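PDB 1U5K: DNA repair protein RecO from Deinococcus radiodurans, which is probably involved in DNA repair and in recombination by the RecF pathway, and carries a bound zinc ion. Local coordinates for residues I147-T150 against A151-A154; L190-A193 against V194-T197. All coordinates share one frame; numbering follows the deposited sequence.

In the fold
Contacts 1 and 2 both belong to the C-terminal RecO family region, in series along the chain, with their centres about 13 Å apart. Contact 1 leads into the zinc site, where C153 joins C156, C173 and C176 as a ligand; contact 2 lies away from that site, where helix 184-192 gives way to the link before helix 198-203. T150 connects the two directly: its CG2 packs 3.7 Å from L190 O, and its OG1 is 4.0 Å from R191 CA. So T150, three residues before C153, packs against the C-terminal part of helix 184-192. Their centres lie about 22 Å and 17 Å, respectively, from the centre of the chain.

Contact 1: residues I147-T150 against A151-A154. With ZN (zinc ion), chain C.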
ATOM      1  N   ILE A 147     -17.606 -10.236  11.535  1.00 32.84           N
ATOM      2  CA  ILE A 147     -18.543 -11.327  11.799  1.00 33.41           C
ATOM      3  C   ILE A 147     -18.552 -12.361  10.673  1.00 32.46           C
ATOM      4  O   ILE A 147     -19.213 -12.207   9.636  1.00 31.84           O
ATOM      5  CB  ILE A 147     -19.978 -10.825  12.043  1.00 34.24           C
ATOM      6  CG1 ILE A 147     -20.006  -9.806  13.182  1.00 37.48           C
ATOM      7  CG2 ILE A 147     -20.940 -12.005  12.263  1.00 34.65           C
ATOM      8  CD1 ILE A 147     -20.581 -10.345  14.488  1.00 45.80           C
ATOM      9  N   PRO A 148     -17.748 -13.401  10.866  1.00 32.50           N
ATOM     10  CA  PRO A 148     -17.719 -14.497   9.900  1.00 31.82           C
ATOM     11  C   PRO A 148     -19.109 -15.156   9.886  1.00 32.36           C
ATOM     12  O   PRO A 148     -19.800 -15.216  10.915  1.00 32.34           O
ATOM     13  CB  PRO A 148     -16.613 -15.405  10.442  1.00 33.85           C
ATOM     14  CG  PRO A 148     -15.851 -14.608  11.475  1.00 32.53           C
ATOM     15  CD  PRO A 148     -16.768 -13.555  11.961  1.00 32.03           C
ATOM     16  N   GLN A 149     -19.549 -15.600   8.712  1.00 29.56           N
ATOM     17  CA  GLN A 149     -20.883 -16.184   8.576  1.00 29.59           C
ATOM     18  C   GLN A 149     -20.905 -17.116   7.371  1.00 28.74           C
ATOM     19  O   GLN A 149     -21.022 -16.638   6.251  1.00 29.23           O
ATOM     20  CB  GLN A 149     -21.945 -15.085   8.453  1.00 29.63           C
ATOM     21  CG  GLN A 149     -23.375 -15.505   8.710  1.00 28.73           C
ATOM     22  CD  GLN A 149     -23.971 -16.259   7.539  1.00 32.75           C
ATOM     23  OE1 GLN A 149     -24.447 -15.677   6.553  1.00 34.59           O
ATOM     24  NE2 GLN A 149     -23.936 -17.572   7.649  1.00 27.55           N
ATOM     25  N   THR A 150     -20.723 -18.412   7.611  1.00 28.53           N
ATOM     26  CA  THR A 150     -20.690 -19.468   6.594  1.00 29.40           C
ATOM     27  C   THR A 150     -21.848 -20.478   6.600  1.00 28.49           C
ATOM     28  O   THR A 150     -21.950 -21.308   5.706  1.00 29.33           O
ATOM     29  CB  THR A 150     -19.360 -20.248   6.701  1.00 30.08           C
ATOM     30  OG1 THR A 150     -19.126 -20.663   8.051  1.00 32.48           O
ATOM     31  CG2 THR A 150     -18.182 -19.349   6.385  1.00 30.27           C
ATOM     32  N   ALA A 151     -22.768 -20.377   7.549  1.00 27.12           N
ATOM     33  CA  ALA A 151     -23.883 -21.305   7.669  1.00 27.83           C
ATOM     34  C   ALA A 151     -25.037 -21.008   6.714  1.00 27.33           C
ATOM     35  O   ALA A 151     -25.794 -21.913   6.393  1.00 26.67           O
ATOM     36  CB  ALA A 151     -24.399 -21.341   9.110  1.00 28.38           C
ATOM     37  N   ARG A 152     -25.169 -19.774   6.234  1.00 26.73           N
ATOM     38  CA  ARG A 152     -26.268 -19.397   5.352  1.00 27.41           C
ATOM     39  C   ARG A 152     -25.835 -18.521   4.177  1.00 26.22           C
ATOM     40  O   ARG A 152     -24.902 -17.733   4.286  1.00 25.14           O
ATOM     41  CB  ARG A 152     -27.338 -18.671   6.164  1.00 27.94           C
ATOM     42  CG  ARG A 152     -27.974 -19.499   7.273  1.00 33.04           C
ATOM     43  CD  ARG A 152     -29.070 -18.715   7.972  1.00 42.44           C
ATOM     44  NE  ARG A 152     -29.961 -19.495   8.832  1.00 48.67           N
ATOM     45  CZ  ARG A 152     -30.942 -20.311   8.448  1.00 51.68           C
ATOM     46  NH1 ARG A 152     -31.228 -20.568   7.175  1.00 46.69           N
ATOM     47  NH2 ARG A 152     -31.640 -20.923   9.398  1.00 55.68           N
ATOM     48  N   CYS A 153     -26.505 -18.670   3.039  1.00 24.75           N
ATOM     49  CA  CYS A 153     -26.224 -17.847   1.875  1.00 23.78           C
ATOM     50  C   CYS A 153     -26.340 -16.385   2.278  1.00 23.52           C
ATOM     51  O   CYS A 153     -27.305 -15.976   2.924  1.00 21.75           O
ATOM     52  CB  CYS A 153     -27.197 -18.175   0.738  1.00 24.40           C
ATOM     53  SG  CYS A 153     -27.184 -17.031  -0.649  1.00 24.63           S
ATOM     54  N   ALA A 154     -25.344 -15.604   1.880  1.00 22.95           N
ATOM     55  CA  ALA A 154     -25.273 -14.203   2.261  1.00 24.36           C
ATOM     56  C   ALA A 154     -26.397 -13.392   1.614  1.00 24.75           C
ATOM     57  O   ALA A 154     -26.696 -12.293   2.063  1.00 23.79           O
ATOM     58  CB  ALA A 154     -23.928 -13.629   1.855  1.00 24.93           C
TER
HETATM   59 ZN    ZN C 300     -29.105 -17.853  -1.906  1.00 32.88          ZN
HETATM   60  O   HOH W   1     -22.360 -16.663   3.875  1.00 28.50           O
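Q149 folds back over the backbone of A151 and R152 in the loop that leads into the Cys4 zinc site, C153 being the first cysteine of a CxxC pair. The evidence for the fold-back is in its torsions: CG stands anti to the backbone N (chi1 -163°), and a bend at chi2 (-77°) swings the amide round to the following residues. Q149 CD comes within 3.7 Å of R152 O and 3.9 Å of R152 N, the amide lying against the backbone of R152.

Water supplies a second link across the same curve. One molecule sits 2.7 Å from Q149 O and 2.8 Å from R152 O, joining two carbonyls three residues apart. It has more acceptors nearby than protons to give, so its bonds are probably shared among them.

Few side chains meet within the turn, and T150 packs outward on L171 of strand 171-172. The long chain of R152 leaves the turn extended from CG to NE, and its NH1 is hydrogen-bonded to G157 O farther round the zinc loop. Backbone hydrogen bonds of A151 with D160 and of A154 with L171 tie this otherwise irregular stretch to its surroundings.

The metal is met at C153. This residue is buried, unlike those that touch across the turn, and C156, C173 and C176 complete the site. With SG anti to its backbone N (chi1 169°), C153 presents the sulfur to the zinc ion, SG to zinc being 2.4 Å.

Contact 2: residues L190-A193 against V194-T197; sequences LRHA and VRRT
H192 and R196 meet one turn apart where helix 184-192 runs into the link before helix 198-203, and an alpha-turn hydrogen bond closes the backbone between them. R196 N gives that bond to H192 O at 2.9 Å, and the N-H...O angle of 170° shows it to be nearly straight. R195 N makes a weak bond to the same oxygen.

The tight part is built on this turn. H192 CB rests over the centre of one face of the R196 guanidinium, 3.5 Å from CZ, and the imidazole is inclined 28° to that guanidinium. A salt bridge from R196 NH2 to D188, one turn before H192 on the helix, pins the group there. A193 is buried, its side chain touching Y138 of helix 129-141, while K139 of that helix bonds V194 O and R196 O.

R195 forms the looser, exposed side. Its guanidinium stands alongside the imidazole but turned 80° from it; R195 NH1 comes to 3.0 Å from H192 ND1, yet the angle is too poor for a hydrogen bond. Along the backbone, waters bridge further pairs of atoms. One donates to L190 O at 2.7 Å and accepts from V194 N at 3.2 Å. Another donates to R191 O and meets R195 N, each at 3.1 Å; R195 N thus shares its hydrogen between this water and H192 O, both weakly.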
ATOM      1  N   LEU A 190     -13.020 -23.128   4.716  1.00 25.77           N
ATOM      2  CA  LEU A 190     -13.819 -21.932   4.931  1.00 26.07           C
ATOM      3  C   LEU A 190     -14.831 -22.097   6.057  1.00 26.92           C
ATOM      4  O   LEU A 190     -14.996 -21.182   6.856  1.00 27.85           O
ATOM      5  CB  LEU A 190     -14.493 -21.521   3.624  1.00 25.47           C
ATOM      6  CG  LEU A 190     -13.585 -20.994   2.526  1.00 23.62           C
ATOM      7  CD1 LEU A 190     -14.401 -20.682   1.308  1.00 24.14           C
ATOM      8  CD2 LEU A 190     -12.720 -19.823   2.899  1.00 27.65           C
ATOM      9  N   ARG A 191     -15.451 -23.273   6.174  1.00 27.25           N
ATOM     10  CA  ARG A 191     -16.490 -23.522   7.157  1.00 27.08           C
ATOM     11  C   ARG A 191     -15.991 -23.718   8.577  1.00 28.38           C
ATOM     12  O   ARG A 191     -16.708 -23.469   9.545  1.00 28.50           O
ATOM     13  CB  ARG A 191     -17.341 -24.726   6.741  1.00 28.25           C
ATOM     14  CG  ARG A 191     -18.226 -24.482   5.534  1.00 25.88           C
ATOM     15  CD  ARG A 191     -18.922 -25.756   5.080  1.00 31.08           C
ATOM     16  NE  ARG A 191     -19.940 -25.538   4.070  1.00 29.72           N
ATOM     17  CZ  ARG A 191     -20.393 -26.462   3.234  1.00 33.09           C
ATOM     18  NH1 ARG A 191     -19.923 -27.697   3.246  1.00 32.67           N
ATOM     19  NH2 ARG A 191     -21.352 -26.149   2.381  1.00 36.94           N
ATOM     20  N   HIS A 192     -14.732 -24.106   8.710  1.00 28.36           N
ATOM     21  CA  HIS A 192     -14.220 -24.538   9.997  1.00 29.41           C
ATOM     22  C   HIS A 192     -12.948 -23.838  10.456  1.00 30.15           C
ATOM     23  O   HIS A 192     -12.578 -23.982  11.609  1.00 29.47           O
ATOM     24  CB  HIS A 192     -13.999 -26.047   9.906  1.00 31.12           C
ATOM     25  CG  HIS A 192     -15.264 -26.793   9.605  1.00 30.54           C
ATOM     26  ND1 HIS A 192     -16.349 -26.752  10.451  1.00 36.37           N
ATOM     27  CD2 HIS A 192     -15.635 -27.554   8.549  1.00 34.37           C
ATOM     28  CE1 HIS A 192     -17.331 -27.470   9.937  1.00 38.56           C
ATOM     29  NE2 HIS A 192     -16.920 -27.974   8.787  1.00 37.79           N
ATOM     30  N   ALA A 193     -12.327 -23.032   9.603  1.00 31.76           N
ATOM     31  CA  ALA A 193     -11.009 -22.477   9.894  1.00 32.58           C
ATOM     32  C   ALA A 193     -11.028 -21.584  11.127  1.00 33.13           C
ATOM     33  O   ALA A 193     -10.088 -21.598  11.918  1.00 34.61           O
ATOM     34  CB  ALA A 193     -10.482 -21.727   8.686  1.00 33.30           C
ATOM     35  N   VAL A 194     -12.113 -20.847  11.338  1.00 33.46           N
ATOM     36  CA  VAL A 194     -12.214 -20.004  12.517  1.00 33.89           C
ATOM     37  C   VAL A 194     -12.280 -20.760  13.853  1.00 33.39           C
ATOM     38  O   VAL A 194     -11.666 -20.327  14.828  1.00 33.13           O
ATOM     39  CB  VAL A 194     -13.368 -19.008  12.345  1.00 34.20           C
ATOM     40  CG1 VAL A 194     -13.660 -18.246  13.632  1.00 36.47           C
ATOM     41  CG2 VAL A 194     -13.057 -18.076  11.197  1.00 35.85           C
ATOM     42  N   ARG A 195     -12.978 -21.894  13.893  1.00 33.53           N
ATOM     43  CA  ARG A 195     -13.225 -22.656  15.119  1.00 34.32           C
ATOM     44  C   ARG A 195     -12.159 -23.720  15.388  1.00 33.35           C
ATOM     45  O   ARG A 195     -11.747 -23.953  16.524  1.00 32.72           O
ATOM     46  CB  ARG A 195     -14.637 -23.251  15.073  1.00 35.24           C
ATOM     47  CG  ARG A 195     -14.903 -24.526  15.880  1.00 41.70           C
ATOM     48  CD  ARG A 195     -15.983 -25.445  15.278  1.00 49.82           C
ATOM     49  NE  ARG A 195     -15.596 -26.853  15.362  1.00 56.40           N
ATOM     50  CZ  ARG A 195     -15.133 -27.620  14.381  1.00 59.64           C
ATOM     51  NH1 ARG A 195     -15.013 -27.201  13.129  1.00 62.83           N
ATOM     52  NH2 ARG A 195     -14.811 -28.874  14.655  1.00 63.17           N
ATOM     53  N   ARG A 196     -11.695 -24.369  14.329  1.00 33.03           N
ATOM     54  CA  ARG A 196     -10.690 -25.414  14.443  1.00 33.24           C
ATOM     55  C   ARG A 196      -9.411 -24.894  15.078  1.00 32.55           C
ATOM     56  O   ARG A 196      -8.988 -23.763  14.811  1.00 31.28           O
ATOM     57  CB  ARG A 196     -10.303 -25.873  13.049  1.00 34.17           C
ATOM     58  CG  ARG A 196     -10.291 -27.355  12.847  1.00 38.53           C
ATOM     59  CD  ARG A 196     -10.261 -27.673  11.365  1.00 39.55           C
ATOM     60  NE  ARG A 196     -11.432 -28.453  11.012  1.00 40.25           N
ATOM     61  CZ  ARG A 196     -11.770 -28.753   9.775  1.00 37.27           C
ATOM     62  NH1 ARG A 196     -11.043 -28.303   8.767  1.00 37.97           N
ATOM     63  NH2 ARG A 196     -12.843 -29.500   9.569  1.00 38.76           N
ATOM     64  N   THR A 197      -8.785 -25.729  15.899  1.00 30.69           N
ATOM     65  CA  THR A 197      -7.478 -25.367  16.432  1.00 30.39           C
ATOM     66  C   THR A 197      -6.485 -25.190  15.290  1.00 29.64           C
ATOM     67  O   THR A 197      -6.589 -25.828  14.242  1.00 28.81           O
ATOM     68  CB  THR A 197      -6.953 -26.424  17.426  1.00 30.31           C
ATOM     69  OG1 THR A 197      -6.743 -27.647  16.716  1.00 31.62           O
ATOM     70  CG2 THR A 197      -7.974 -26.737  18.496  1.00 31.04           C
TER
HETATM   71  O   HOH W   2     -14.768 -20.847   9.538  1.00 38.88           O
HETATM   72  O   HOH W   3     -15.505 -22.124  12.066  1.00 27.24           O
HETATM   73  O   HOH W   4      -7.696 -23.492  12.337  1.00 35.19           O